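Local atomic coordinates of alpha-2,3-sialyltransferase (Campylobacter jejuni, PDB entry 2P2V), a protein that probably transfers sialic acid from a CMP-activated donor to acceptor glycans, the chain here being the glycosyltransferase part of a longer, predicted membrane protein. Residues E54-G60 and F248-K253. Sequence-based numbering, arbitrary orientation.
Sequences EDKYYLG and FTLENK
Phe-248 sets its ring against the type I beta turn running from Tyr-57 to Gly-60, in the loop between strands 44-48 and 62-68 of the parallel sheet of this sialyltransferase domain; a lone antiparallel beta bridge joins the two otherwise loop segments. At chi1 -171° CG lies opposite the backbone N, and the ring meets the turn edge-on: Tyr-57 O and Gly-60 N lie near the ring plane, and CZ is 3.8 Å from Gly-60 N. Tyr-36 stacks on the same ring. A water joins the two backbones, donating to Thr-249 O and Tyr-57 O and accepting from Glu-251 N. Leu-250 divides its branches, CD1 resting on Tyr-58 CD1 (3.8 Å) and CD2 against Lys-56 CD, whose extended chain it crosses at about a right angle.

The bridge pairs Lys-56 with Asn-252, a non-hydrogen-bonded pair flanked by a nearly straight bond from Tyr-57 N to Glu-251 O (2.8 Å, 166° at the hydrogen) and a longer one from Lys-253 N to Asp-55 O (3.3 Å). The Asn-252 amide runs alongside the Lys-56 methylenes, pointing the same way.

Lys-253 bends at chi2 (-100°), and its chain crosses the Tyr-57 ring at about a right angle, CD making a CH-pi contact over one face, 3.9 Å from the centroid. Tyr-57 OH bonds to Glu-88 O, which helps fix the ring against the lysine chain. Arg-47 and Tyr-89 hold the Glu-54 carboxylate, while the Glu-54 methylene CG meets Lys-253 CE. Beyond that carbon, Lys-253 NZ makes weak hydrogen bonds to Tyr-52 O and, at 2.9 Å, to Glu-54 O.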
# COMPACT_ATOMS: atom_id res chain seq x y z
N GLU A 54 -38.96 8.62 -10.18
CA GLU A 54 -39.75 9.03 -11.36
C GLU A 54 -40.93 8.11 -11.60
O GLU A 54 -40.81 6.88 -11.50
CB GLU A 54 -38.86 9.10 -12.63
CG GLU A 54 -38.37 7.76 -13.14
CD GLU A 54 -37.42 7.88 -14.33
OE1 GLU A 54 -37.12 9.03 -14.70
OE2 GLU A 54 -36.99 6.83 -14.90
N ASP A 55 -42.08 8.71 -11.93
CA ASP A 55 -43.34 7.98 -12.15
C ASP A 55 -43.46 7.45 -13.59
O ASP A 55 -44.27 6.58 -13.89
CB ASP A 55 -44.54 8.87 -11.76
CG ASP A 55 -44.67 10.13 -12.63
OD1 ASP A 55 -43.68 10.87 -12.85
OD2 ASP A 55 -45.80 10.40 -13.08
N LYS A 56 -42.63 7.98 -14.48
CA LYS A 56 -42.59 7.47 -15.84
C LYS A 56 -41.14 7.34 -16.24
O LYS A 56 -40.27 7.95 -15.64
CB LYS A 56 -43.30 8.43 -16.83
CG LYS A 56 -44.72 8.85 -16.40
CD LYS A 56 -45.36 9.80 -17.38
CE LYS A 56 -46.80 10.07 -16.92
NZ LYS A 56 -47.40 11.11 -17.78
N TYR A 57 -40.89 6.57 -17.28
CA TYR A 57 -39.54 6.43 -17.76
C TYR A 57 -39.15 7.64 -18.60
O TYR A 57 -39.01 7.50 -19.82
CB TYR A 57 -39.38 5.16 -18.56
CG TYR A 57 -39.41 3.90 -17.71
CD1 TYR A 57 -38.32 3.59 -16.85
CD2 TYR A 57 -40.50 3.03 -17.75
CE1 TYR A 57 -38.33 2.45 -16.07
CE2 TYR A 57 -40.53 1.88 -16.96
CZ TYR A 57 -39.43 1.60 -16.13
OH TYR A 57 -39.44 0.47 -15.38
N TYR A 58 -38.90 8.78 -17.95
CA TYR A 58 -38.58 10.03 -18.69
C TYR A 58 -37.38 9.97 -19.62
O TYR A 58 -37.30 10.74 -20.59
CB TYR A 58 -38.52 11.25 -17.79
CG TYR A 58 -39.84 11.50 -17.08
CD1 TYR A 58 -40.95 12.06 -17.78
CD2 TYR A 58 -40.01 11.19 -15.73
CE1 TYR A 58 -42.19 12.29 -17.12
CE2 TYR A 58 -41.23 11.42 -15.07
CZ TYR A 58 -42.32 11.97 -15.77
OH TYR A 58 -43.51 12.19 -15.11
N LEU A 59 -36.44 9.06 -19.36
CA LEU A 59 -35.30 8.87 -20.26
C LEU A 59 -35.11 7.40 -20.65
O LEU A 59 -34.03 6.99 -21.07
CB LEU A 59 -34.04 9.47 -19.64
CG LEU A 59 -33.91 10.98 -19.82
CD1 LEU A 59 -32.66 11.46 -19.11
CD2 LEU A 59 -33.81 11.32 -21.33
N GLY A 60 -36.17 6.60 -20.55
CA GLY A 60 -36.13 5.21 -20.97
C GLY A 60 -35.60 4.34 -19.83
O GLY A 60 -35.41 4.81 -18.70
N PHE A 248 -40.10 10.28 -29.11
CA PHE A 248 -39.83 9.50 -27.93
C PHE A 248 -41.08 8.82 -27.48
O PHE A 248 -42.16 9.43 -27.49
CB PHE A 248 -39.34 10.44 -26.84
CG PHE A 248 -38.82 9.74 -25.63
CD1 PHE A 248 -37.56 9.17 -25.63
CD2 PHE A 248 -39.59 9.67 -24.48
CE1 PHE A 248 -37.08 8.52 -24.49
CE2 PHE A 248 -39.11 9.04 -23.34
CZ PHE A 248 -37.85 8.47 -23.36
N THR A 249 -40.96 7.56 -27.08
CA THR A 249 -42.10 6.88 -26.45
C THR A 249 -41.96 6.97 -24.94
O THR A 249 -41.10 6.32 -24.33
CB THR A 249 -42.25 5.39 -26.89
OG1 THR A 249 -42.36 5.31 -28.32
CG2 THR A 249 -43.51 4.75 -26.26
N LEU A 250 -42.82 7.77 -24.34
CA LEU A 250 -42.80 7.94 -22.92
C LEU A 250 -43.66 6.86 -22.27
O LEU A 250 -44.89 6.85 -22.41
CB LEU A 250 -43.30 9.33 -22.54
CG LEU A 250 -43.36 9.63 -21.06
CD1 LEU A 250 -41.96 9.47 -20.42
CD2 LEU A 250 -43.92 11.01 -20.81
N GLU A 251 -43.00 5.96 -21.54
CA GLU A 251 -43.64 4.79 -20.93
C GLU A 251 -43.93 5.00 -19.45
O GLU A 251 -43.11 5.57 -18.72
CB GLU A 251 -42.75 3.56 -21.13
CG GLU A 251 -43.38 2.22 -20.76
CD GLU A 251 -42.37 1.08 -20.75
OE1 GLU A 251 -41.35 1.17 -21.48
OE2 GLU A 251 -42.62 0.08 -20.00
N ASN A 252 -45.10 4.55 -18.99
CA ASN A 252 -45.39 4.61 -17.57
C ASN A 252 -44.67 3.51 -16.80
O ASN A 252 -44.26 2.49 -17.37
CB ASN A 252 -46.90 4.55 -17.29
CG ASN A 252 -47.54 5.93 -17.28
OD1 ASN A 252 -47.57 6.63 -18.30
ND2 ASN A 252 -48.06 6.34 -16.10
N LYS A 253 -44.49 3.74 -15.52
CA LYS A 253 -43.97 2.71 -14.64
C LYS A 253 -45.11 1.78 -14.21
O LYS A 253 -46.21 2.27 -13.85
CB LYS A 253 -43.33 3.36 -13.40
CG LYS A 253 -42.10 4.25 -13.67
CD LYS A 253 -40.82 3.51 -13.37
CE LYS A 253 -39.72 4.44 -13.05
NZ LYS A 253 -39.32 4.35 -11.61
O HOH W 1 -40.04 5.87 -21.95